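Local atomic coordinates of ferric vibriobactin ABC transporter, periplasmic ferric vibriobactin-binding protein (Vibrio cholerae, PDB entry 3R5T), a protein that binds ferric vibriobactin in the periplasm and probably hands the iron-loaded siderophore to its ABC transporter for uptake. Residues A[10-15]-A[92-97]; A[114-119]-A[127-132]. All coordinates share one frame; numbering follows the deposited sequence. Where two conformers were deposited one is given.

Interaction 1: residues A[10-15]-A[92-97]; sequences QNADGS and VSMIGA. With VBN ((4S,5R)-N-{3-[(2,3-dihydroxybenzoyl)amino]propyl}-2-(2,3-dihydroxyphenyl)-N-[3-({[(4S,5R)-2-(2,3-dihydroxyphenyl)-5-met hyl-4,5-dihydro-1,3-oxazol-4-yl]carbonyl}amino)propyl]-5-methyl-4,5-dihydro-1,3-oxazole-4-carboxamide), chain B; EDO (1,2-ethanediol), chain E.
Met94, just past the end of strand 89-93, lays its thioether against the hairpin turn at Ala12 and Asp13, and nothing else in 92-97 touches residues 10-15. The approach to it is through the strand: Val92 is buried among Ile104 and Leu107 of helix 104-108, while Ser93 turns its CB away from the turn and bonds through OG to Asp98.

Met94 then directs its CB at the turn. Its CG stands opposite the backbone N (chi1 -175°), and a bend at chi2 (72°) brings the sulfur alongside Ala12, with Met94 SD 4.0 Å from Ala12 CB. The terminal methyl goes further, with Met94 CE 3.7 Å from Ala12 O and 4.2 Å from Asp13 CB. These are van der Waals contacts at a partly exposed edge, suited to a long, flexible, apolar chain; the small Ala12 lets the sulfur come close.

The turn it meets is braced by its own hydrogen bonds. Residues 11-14 form a type I turn, closed by Gly14 N to Asn11 O at 3.1 Å; glycine takes the positive phi needed there. Asp13 OD1 takes two bonds from Ser15: OG at 2.5 Å on its syn lone pair, and N at 3.0 Å from above the carboxylate plane, the latter making an Asx turn.

Beyond Met94 the chain leaves the hairpin and enters the siderophore pocket. Ile95 borders vibriobactin with CG1, Gly96 CA lies 3.4 Å from ring carbon CBL of vibriobactin, and Ala97 N donates an almost straight bond (173°) to its phenolic oxygen OAH at 2.9 Å. Binding by a loop at the C-terminal end of a parallel strand is characteristic of periplasmic siderophore-binding proteins with Rossmann-like lobes; here the N-terminal hairpin packs on Met94 at the strand end, beside that pocket loop.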
ATOM      1  N   GLN A  10      17.861   3.549 -10.638  1.00 21.22           N
ATOM      2  CA  GLN A  10      18.268   2.273 -10.070  1.00 21.78           C
ATOM      3  C   GLN A  10      17.061   1.402  -9.749  1.00 19.53           C
ATOM      4  O   GLN A  10      16.235   1.737  -8.891  1.00 18.90           O
ATOM      5  CB  GLN A  10      19.134   2.490  -8.825  1.00 25.06           C
ATOM      6  CG  GLN A  10      20.482   3.151  -9.131  1.00 29.62           C
ATOM      7  CD  GLN A  10      21.294   3.437  -7.883  1.00 33.52           C
ATOM      8  OE1 GLN A  10      20.753   3.861  -6.860  1.00 35.45           O
ATOM      9  NE2 GLN A  10      22.604   3.217  -7.962  1.00 35.13           N
ATOM     10  N   ASN A  11      16.953   0.288 -10.474  1.00 20.39           N
ATOM     11  CA  ASN A  11      15.848  -0.661 -10.320  1.00 19.31           C
ATOM     12  C   ASN A  11      16.040  -1.581  -9.126  1.00 21.25           C
ATOM     13  O   ASN A  11      17.164  -1.783  -8.658  1.00 21.67           O
ATOM     14  CB  ASN A  11      15.701  -1.494 -11.595  1.00 18.55           C
ATOM     15  CG  ASN A  11      15.339  -0.653 -12.800  1.00 18.11           C
ATOM     16  OD1 ASN A  11      14.398   0.139 -12.755  1.00 16.52           O
ATOM     17  ND2 ASN A  11      16.091  -0.805 -13.878  1.00 18.68           N
ATOM     18  N   ALA A  12      14.940  -2.144  -8.629  1.00 20.86           N
ATOM     19  CA  ALA A  12      14.985  -2.970  -7.425  1.00 22.93           C
ATOM     20  C   ALA A  12      15.781  -4.256  -7.597  1.00 23.13           C
ATOM     21  O   ALA A  12      16.120  -4.894  -6.606  1.00 24.86           O
ATOM     22  CB  ALA A  12      13.573  -3.283  -6.921  1.00 22.99           C
ATOM     23  N   ASP A  13      16.062  -4.651  -8.839  1.00 24.16           N
ATOM     24  CA  ASP A  13      16.816  -5.886  -9.093  1.00 24.20           C
ATOM     25  C   ASP A  13      18.306  -5.625  -9.321  1.00 25.42           C
ATOM     26  O   ASP A  13      19.058  -6.515  -9.740  1.00 24.45           O
ATOM     27  CB  ASP A  13      16.228  -6.653 -10.288  1.00 24.21           C
ATOM     28  CG  ASP A  13      16.319  -5.872 -11.577  1.00 25.56           C
ATOM     29  OD1 ASP A  13      16.683  -4.679 -11.525  1.00 24.24           O
ATOM     30  OD2 ASP A  13      16.019  -6.445 -12.645  1.00 27.85           O
ATOM     31  N   GLY A  14      18.723  -4.394  -9.049  1.00 28.93           N
ATOM     32  CA  GLY A  14      20.114  -4.007  -9.212  1.00 29.42           C
ATOM     33  C   GLY A  14      20.445  -3.491 -10.598  1.00 27.88           C
ATOM     34  O   GLY A  14      21.507  -2.907 -10.805  1.00 29.98           O
ATOM     35  N   SER A  15      19.548  -3.698 -11.556  1.00 26.40           N
ATOM     36  CA  SER A  15      19.744  -3.155 -12.894  1.00 25.16           C
ATOM     37  C   SER A  15      19.512  -1.652 -12.896  1.00 26.16           C
ATOM     38  O   SER A  15      19.020  -1.085 -11.917  1.00 24.78           O
ATOM     39  CB  SER A  15      18.813  -3.824 -13.908  1.00 23.23           C
ATOM     40  OG  SER A  15      17.451  -3.522 -13.636  1.00 20.94           O
ATOM     41  N   VAL A  92       6.957  -1.144 -13.274  1.00 16.07           N
ATOM     42  CA  VAL A  92       6.765  -2.551 -12.920  1.00 14.83           C
ATOM     43  C   VAL A  92       7.066  -2.757 -11.443  1.00 13.88           C
ATOM     44  O   VAL A  92       7.965  -2.126 -10.908  1.00 14.83           O
ATOM     45  CB  VAL A  92       7.711  -3.458 -13.767  1.00 15.69           C
ATOM     46  CG1 VAL A  92       7.502  -4.921 -13.458  1.00 16.67           C
ATOM     47  CG2 VAL A  92       7.523  -3.221 -15.268  1.00 16.59           C
ATOM     48  N   SER A  93       6.316  -3.636 -10.787  1.00 14.42           N
ATOM     49  CA  SER A  93       6.561  -3.967  -9.391  1.00 14.23           C
ATOM     50  C   SER A  93       7.366  -5.237  -9.267  1.00 14.16           C
ATOM     51  O   SER A  93       7.305  -6.120 -10.134  1.00 15.44           O
ATOM     52  CB  SER A  93       5.254  -4.075  -8.604  1.00 14.27           C
ATOM     53  OG  SER A  93       4.488  -5.166  -9.058  1.00 14.91           O
ATOM     54  N   MET A  94       8.115  -5.313  -8.171  1.00 15.68           N
ATOM     55  CA  MET A  94       9.061  -6.395  -7.915  1.00 18.03           C
ATOM     56  C   MET A  94       8.404  -7.690  -7.436  1.00 18.73           C
ATOM     57  O   MET A  94       8.817  -8.790  -7.818  1.00 21.13           O
ATOM     58  CB  MET A  94      10.052  -5.910  -6.853  1.00 20.51           C
ATOM     59  CG  MET A  94      11.179  -6.864  -6.535  1.00 23.34           C
ATOM     60  SD  MET A  94      12.346  -6.917  -7.898  1.00 26.37           S
ATOM     61  CE  MET A  94      13.740  -7.710  -7.109  1.00 27.75           C
ATOM     62  N   ILE A  95       7.395  -7.554  -6.579  1.00 16.49           N
ATOM     63  CA  ILE A  95       6.738  -8.716  -5.964  1.00 16.51           C
ATOM     64  C   ILE A  95       5.300  -8.396  -5.593  1.00 14.93           C
ATOM     65  O   ILE A  95       5.001  -7.294  -5.116  1.00 14.64           O
ATOM     66  CB  ILE A  95       7.510  -9.217  -4.719  1.00 17.52           C
ATOM     67  CG1 ILE A  95       6.822 -10.430  -4.090  1.00 16.10           C
ATOM     68  CG2 ILE A  95       7.653  -8.085  -3.697  1.00 16.24           C
ATOM     69  CD1 ILE A  95       7.725 -11.198  -3.096  1.00 14.89           C
ATOM     70  N   GLY A  96       4.411  -9.367  -5.801  1.00 15.72           N
ATOM     71  CA  GLY A  96       2.987  -9.155  -5.567  1.00 14.48           C
ATOM     72  C   GLY A  96       2.217  -9.705  -6.752  1.00 14.85           C
ATOM     73  O   GLY A  96       2.804  -9.986  -7.805  1.00 14.81           O
ATOM     74  N   ALA A  97       0.909  -9.864  -6.601  1.00 13.20           N
ATOM     75  CA  ALA A  97       0.104 -10.404  -7.707  1.00 13.33           C
ATOM     76  C   ALA A  97       0.179  -9.549  -8.983  1.00 15.09           C
ATOM     77  O   ALA A  97      -0.059 -10.054 -10.097  1.00 16.68           O
ATOM     78  CB  ALA A  97      -1.357 -10.596  -7.276  1.00 13.22           C
TER
HETATM   79  C   VBN B   1      -3.549 -13.500  -2.542  1.00 20.18           C
HETATM   80  N   VBN B   1      -1.877 -12.067  -3.795  1.00 17.13           N
HETATM   81  O   VBN B   1      -2.706 -14.045  -1.911  1.00 19.18           O
HETATM   82  CA  VBN B   1      -3.208 -12.648  -3.757  1.00 19.99           C
HETATM   83  CB  VBN B   1      -3.237 -13.435  -5.121  1.00 21.71           C
HETATM   84  CAB VBN B   1      -8.264  -6.407  -3.827  1.00 20.62           C
HETATM   85  OAC VBN B   1      -3.858 -12.101   2.797  1.00 20.17           O
HETATM   86  OAD VBN B   1      -7.135 -10.663  -5.093  1.00 19.30           O
HETATM   87  OAF VBN B   1      -0.630  -8.975  -1.208  1.00 15.06           O
HETATM   88  OAG VBN B   1       3.191 -11.152  -2.843  1.00 16.45           O
HETATM   89  OAH VBN B   1      -0.523  -9.074  -4.245  1.00 14.35           O
HETATM   90  OAI VBN B   1      -2.305 -11.028  -0.957  1.00 16.62           O
HETATM   91  OAJ VBN B   1       0.475 -11.291  -2.785  1.00 13.91           O
HETATM   92  OAK VBN B   1      -3.117  -9.410  -3.514  1.00 14.83           O
HETATM   93  CAL VBN B   1      -1.127  -8.941   2.499  1.00 16.82           C
HETATM   94  CAM VBN B   1       2.457 -13.527  -5.619  1.00 20.99           C
HETATM   95  CAN VBN B   1      -2.207  -6.467  -6.290  1.00 14.64           C
HETATM   96  CAO VBN B   1      -0.637  -8.568   1.202  1.00 15.82           C
HETATM   97  CAP VBN B   1       3.189 -12.703  -4.717  1.00 18.90           C
HETATM   98  CAQ VBN B   1      -1.151  -7.250  -5.718  1.00 13.51           C
HETATM   99  CAR VBN B   1      -2.033 -10.054   2.649  1.00 18.33           C
HETATM  100  CAS VBN B   1       1.059 -13.601  -5.549  1.00 19.79           C
HETATM  101  CAT VBN B   1      -3.560  -6.711  -5.939  1.00 15.99           C
HETATM  102  CAU VBN B   1      -5.464 -14.384   0.127  1.00 20.51           C
HETATM  103  CAV VBN B   1      -7.432 -13.289  -2.542  1.00 19.77           C
HETATM  104  CAW VBN B   1      -4.166 -14.179   0.926  1.00 18.84           C
HETATM  105  CAX VBN B   1      -8.490 -12.412  -3.251  1.00 20.46           C
HETATM  106  CAY VBN B   1      -5.283 -14.836  -1.323  1.00 18.93           C
HETATM  107  CAZ VBN B   1      -6.007 -13.167  -3.108  1.00 18.41           C
HETATM  108  NBB VBN B   1      -3.442 -12.932   0.694  1.00 15.34           N
HETATM  109  NBC VBN B   1      -8.217 -10.992  -3.037  1.00 20.29           N
HETATM  110  NBD VBN B   1      -5.619  -8.648  -3.463  1.00 18.28           N
HETATM  111  OBF VBN B   1      -6.268  -7.175  -5.167  1.00 16.84           O
HETATM  112  CBG VBN B   1      -3.335 -11.951   1.749  1.00 19.44           C
HETATM  113  CBH VBN B   1      -7.491 -10.210  -4.043  1.00 19.50           C
HETATM  114  CBJ VBN B   1      -1.056 -13.077  -4.410  1.00 18.37           C
HETATM  115  CBK VBN B   1      -1.056  -9.309   0.059  1.00 15.62           C
HETATM  116  CBL VBN B   1       2.509 -11.958  -3.736  1.00 16.86           C
HETATM  117  CBM VBN B   1      -1.483  -8.252  -4.810  1.00 13.84           C
HETATM  118  CBN VBN B   1      -1.907 -10.367   0.195  1.00 16.50           C
HETATM  119  CBO VBN B   1       1.178 -12.038  -3.679  1.00 15.74           C
HETATM  120  CBP VBN B   1      -2.791  -8.483  -4.476  1.00 14.65           C
HETATM  121  CBQ VBN B   1      -2.417 -10.751   1.549  1.00 18.60           C
HETATM  122  CBR VBN B   1       0.422 -12.868  -4.630  1.00 17.09           C
HETATM  123  CBS VBN B   1      -3.868  -7.667  -5.045  1.00 15.58           C
HETATM  124  CBU VBN B   1      -7.542  -7.564  -4.494  1.00 18.19           C
HETATM  125  CBW VBN B   1      -5.282  -8.054  -4.719  1.00 17.56           C
HETATM  126  CBX VBN B   1      -7.073  -8.815  -3.596  1.00 18.78           C
HETATM  127  NBY VBN B   1      -4.958 -13.785  -2.292  1.00 20.43           N
HETATM  128  OG1 VBN B   1      -1.812 -13.831  -5.332  1.00 21.39           O
HETATM  129  CG2 VBN B   1      -3.998 -12.828  -6.289  1.00 23.10           C
HETATM  130  C1  EDO E   4      16.704   7.731  -9.109  1.00 28.94           C
HETATM  131  O1  EDO E   4      16.854   8.093 -10.495  1.00 34.53           O
HETATM  132  C2  EDO E   4      16.893   6.222  -8.928  1.00 28.62           C
HETATM  133  O2  EDO E   4      18.269   5.861  -9.071  1.00 32.66           O

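Interaction 2: residues A[114-119]-A[127-132]; sequences ILVDYS and AQQLGL. With MOH (methanol), chain D.
Val116 and Leu130 meet where helix 123-134 packs on the edge strand 113-116 of the five-stranded parallel sheet, as in the layered alpha/beta lobe of a periplasmic binding protein. The strand and helix segments run nearly antiparallel (168°) with their axes 10.5 Å apart, so side chains bridge the layers.

The apolar part is aliphatic. Leu130 CD2 sits 4.3 Å from both Ile114 CD1 and Val116 CG1, placing one leucine methyl against two branched residues of the strand. Ile114 and Val116 point their CB atoms at the helix, whereas Leu115 between them points away; beta-branched residues suit such a strand. Leu130 starts to one side, but its CD2 end swings in to the strand. Phe9 of strand 7-10 adds to this layer by touching Ile114, Val116 and Gln129.

The mixed part is carried by Gln129. With CG anti to the backbone N (chi1 180°) and the chain extended, it runs alongside Val116, the two side chains pointing opposite ways. The amide carbon and OE1, more than the methylenes, lie against Val116 CG1, with OE1 3.6 Å from it. Glutamine suits the place because its amide end also finds polar partners, the methanol and Gln121 NE2.

The polar part has two centres. Past the strand, Asp117 OD1 accepts from Ser119 N at 2.9 Å, which makes an Asx turn, and Ser119 OG adds a second bond at 2.7 Å from the same face of the carboxylate; OD2 makes a salt bridge with Arg212. The other centre is a methanol, probably from the crystallisation liquor: its O accepts from Asp117 N at 2.8 Å and donates to Gln129 OE1 at 2.7 Å.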
ATOM      1  N   ILE A 114      11.029   0.695 -15.672  1.00 15.97           N
ATOM      2  CA  ILE A 114      11.623   0.700 -14.335  1.00 17.56           C
ATOM      3  C   ILE A 114      10.914  -0.270 -13.389  1.00 17.93           C
ATOM      4  O   ILE A 114       9.739  -0.612 -13.587  1.00 16.96           O
ATOM      5  CB  ILE A 114      11.682   2.123 -13.731  1.00 16.92           C
ATOM      6  CG1 ILE A 114      10.267   2.693 -13.476  1.00 16.28           C
ATOM      7  CG2 ILE A 114      12.557   3.024 -14.620  1.00 17.39           C
ATOM      8  CD1 ILE A 114      10.279   3.981 -12.620  1.00 14.81           C
ATOM      9  N   LEU A 115      11.651  -0.709 -12.374  1.00 18.74           N
ATOM     10  CA  LEU A 115      11.200  -1.757 -11.461  1.00 17.80           C
ATOM     11  C   LEU A 115      11.381  -1.284 -10.012  1.00 18.36           C
ATOM     12  O   LEU A 115      12.498  -0.952  -9.588  1.00 17.36           O
ATOM     13  CB  LEU A 115      12.026  -3.018 -11.724  1.00 16.33           C
ATOM     14  CG  LEU A 115      11.862  -4.235 -10.823  1.00 15.33           C
ATOM     15  CD1 LEU A 115      10.447  -4.786 -10.913  1.00 16.24           C
ATOM     16  CD2 LEU A 115      12.884  -5.306 -11.165  1.00 15.83           C
ATOM     17  N   VAL A 116      10.269  -1.262  -9.269  1.00 17.53           N
ATOM     18  CA  VAL A 116      10.228  -0.789  -7.890  1.00 18.37           C
ATOM     19  C   VAL A 116       9.583  -1.849  -7.004  1.00 15.74           C
ATOM     20  O   VAL A 116       8.766  -2.656  -7.454  1.00 15.79           O
ATOM     21  CB  VAL A 116       9.449   0.552  -7.763  1.00 17.81           C
ATOM     22  CG1 VAL A 116      10.159   1.646  -8.559  1.00 18.00           C
ATOM     23  CG2 VAL A 116       7.992   0.393  -8.227  1.00 15.26           C
ATOM     24  N   ASP A 117       9.980  -1.869  -5.740  1.00 17.60           N
ATOM     25  CA  ASP A 117       9.397  -2.782  -4.773  1.00 18.40           C
ATOM     26  C   ASP A 117       8.626  -1.967  -3.751  1.00 18.35           C
ATOM     27  O   ASP A 117       9.216  -1.191  -2.987  1.00 18.12           O
ATOM     28  CB  ASP A 117      10.493  -3.603  -4.102  1.00 16.94           C
ATOM     29  CG  ASP A 117       9.939  -4.704  -3.209  1.00 17.36           C
ATOM     30  OD1 ASP A 117       8.703  -4.773  -3.024  1.00 16.71           O
ATOM     31  OD2 ASP A 117      10.762  -5.493  -2.700  1.00 20.63           O
ATOM     32  N   TYR A 118       7.308  -2.110  -3.750  1.00 16.77           N
ATOM     33  CA  TYR A 118       6.471  -1.379  -2.816  1.00 16.25           C
ATOM     34  C   TYR A 118       6.287  -2.115  -1.495  1.00 16.10           C
ATOM     35  O   TYR A 118       5.663  -1.587  -0.571  1.00 18.65           O
ATOM     36  CB  TYR A 118       5.112  -1.065  -3.433  1.00 16.23           C
ATOM     37  CG  TYR A 118       4.357  -2.291  -3.907  1.00 16.41           C
ATOM     38  CD1 TYR A 118       3.885  -3.243  -3.004  1.00 15.66           C
ATOM     39  CD2 TYR A 118       4.085  -2.483  -5.258  1.00 15.89           C
ATOM     40  CE1 TYR A 118       3.174  -4.367  -3.435  1.00 14.85           C
ATOM     41  CE2 TYR A 118       3.386  -3.591  -5.701  1.00 14.39           C
ATOM     42  CZ  TYR A 118       2.918  -4.541  -4.796  1.00 13.94           C
ATOM     43  OH  TYR A 118       2.205  -5.636  -5.265  1.00 12.20           O
ATOM     44  N   SER A 119       6.815  -3.334  -1.404  1.00 15.23           N
ATOM     45  CA  SER A 119       6.493  -4.190  -0.263  1.00 14.71           C
ATOM     46  C   SER A 119       7.248  -3.867   1.026  1.00 16.21           C
ATOM     47  O   SER A 119       6.876  -4.351   2.084  1.00 16.97           O
ATOM     48  CB  SER A 119       6.682  -5.677  -0.627  1.00 16.51           C
ATOM     49  OG  SER A 119       8.057  -6.042  -0.730  1.00 14.96           O
ATOM     50  N   ALA A 127       6.815   7.167  -3.249  1.00 13.27           N
ATOM     51  CA  ALA A 127       6.568   8.437  -3.952  1.00 12.18           C
ATOM     52  C   ALA A 127       7.875   9.160  -4.290  1.00 13.54           C
ATOM     53  O   ALA A 127       8.036   9.726  -5.371  1.00 14.33           O
ATOM     54  CB  ALA A 127       5.669   9.331  -3.132  1.00 12.66           C
ATOM     55  N   GLN A 128       8.803   9.190  -3.336  1.00 12.76           N
ATOM     56  CA  GLN A 128      10.103   9.805  -3.571  0.51 13.93           C
ATOM     57  C   GLN A 128      10.856   9.105  -4.699  1.00 14.11           C
ATOM     58  O   GLN A 128      11.454   9.754  -5.566  1.00 14.21           O
ATOM     59  CB  GLN A 128      10.927   9.795  -2.287  0.51 16.37           C
ATOM     60  CG  GLN A 128      10.347  10.652  -1.195  0.51 20.91           C
ATOM     61  CD  GLN A 128      11.282  10.779  -0.021  0.51 25.45           C
ATOM     62  OE1 GLN A 128      11.009  10.260   1.063  0.51 29.30           O
ATOM     63  NE2 GLN A 128      12.410  11.455  -0.235  0.51 24.40           N
ATOM     64  N   GLN A 129      10.815   7.776  -4.689  1.00 15.74           N
ATOM     65  CA  GLN A 129      11.505   7.001  -5.698  1.00 16.03           C
ATOM     66  C   GLN A 129      10.926   7.341  -7.074  1.00 16.93           C
ATOM     67  O   GLN A 129      11.668   7.567  -8.041  1.00 15.37           O
ATOM     68  CB  GLN A 129      11.345   5.523  -5.386  1.00 15.74           C
ATOM     69  CG  GLN A 129      12.021   4.627  -6.379  1.00 16.40           C
ATOM     70  CD  GLN A 129      12.073   3.212  -5.884  1.00 17.62           C
ATOM     71  OE1 GLN A 129      11.119   2.715  -5.278  1.00 18.02           O
ATOM     72  NE2 GLN A 129      13.190   2.543  -6.143  1.00 18.00           N
ATOM     73  N   LEU A 130       9.601   7.384  -7.160  1.00 14.63           N
ATOM     74  CA  LEU A 130       8.919   7.704  -8.414  1.00 14.56           C
ATOM     75  C   LEU A 130       9.100   9.168  -8.798  1.00 14.61           C
ATOM     76  O   LEU A 130       9.156   9.490  -9.988  1.00 15.57           O
ATOM     77  CB  LEU A 130       7.436   7.349  -8.327  1.00 16.08           C
ATOM     78  CG  LEU A 130       7.191   5.849  -8.166  1.00 18.16           C
ATOM     79  CD1 LEU A 130       5.708   5.572  -7.896  1.00 17.64           C
ATOM     80  CD2 LEU A 130       7.720   5.066  -9.373  1.00 17.54           C
ATOM     81  N   GLY A 131       9.225  10.051  -7.802  1.00 15.04           N
ATOM     82  CA  GLY A 131       9.515  11.453  -8.069  1.00 14.60           C
ATOM     83  C   GLY A 131      10.822  11.591  -8.820  1.00 14.34           C
ATOM     84  O   GLY A 131      10.926  12.373  -9.763  1.00 14.38           O
ATOM     85  N   LEU A 132      11.830  10.831  -8.404  1.00 14.34           N
ATOM     86  CA  LEU A 132      13.141  10.873  -9.058  1.00 14.82           C
ATOM     87  C   LEU A 132      13.101  10.293 -10.476  1.00 15.95           C
ATOM     88  O   LEU A 132      13.860  10.726 -11.338  1.00 18.34           O
ATOM     89  CB  LEU A 132      14.200  10.166  -8.194  1.00 16.49           C
ATOM     90  CG  LEU A 132      14.466  10.854  -6.849  1.00 17.85           C
ATOM     91  CD1 LEU A 132      15.066   9.896  -5.813  1.00 20.22           C
ATOM     92  CD2 LEU A 132      15.378  12.058  -7.037  1.00 18.62           C
TER
HETATM   93  C   MOH D   3      12.923  -0.757  -5.045  1.00 15.88           C
HETATM   94  O   MOH D   3      11.781   0.089  -4.945  1.00 19.71           O

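Both segments of interaction 1 precede those of interaction 2 along the chain, yet their centres lie only about 9 Å apart. What joins them is the parallel sheet: strands 89-93 and 113-116 are neighbours in it, with Val92 N probably bonded to Ile114 O and Met94 N to Val116 O. The hairpin of 10-15 is tied to the same edge strand, Asn11 OD1 accepting from Leu115 N, while helix 123-134 packs on that strand in interaction 2. Both strands end in loops leading to vibriobactin: Ile95, Gly96 and Ala97 belong to its pocket, as does Tyr118. Hairpin and helix thus pack on a sheet edge whose strand-end loops supply part of the pocket.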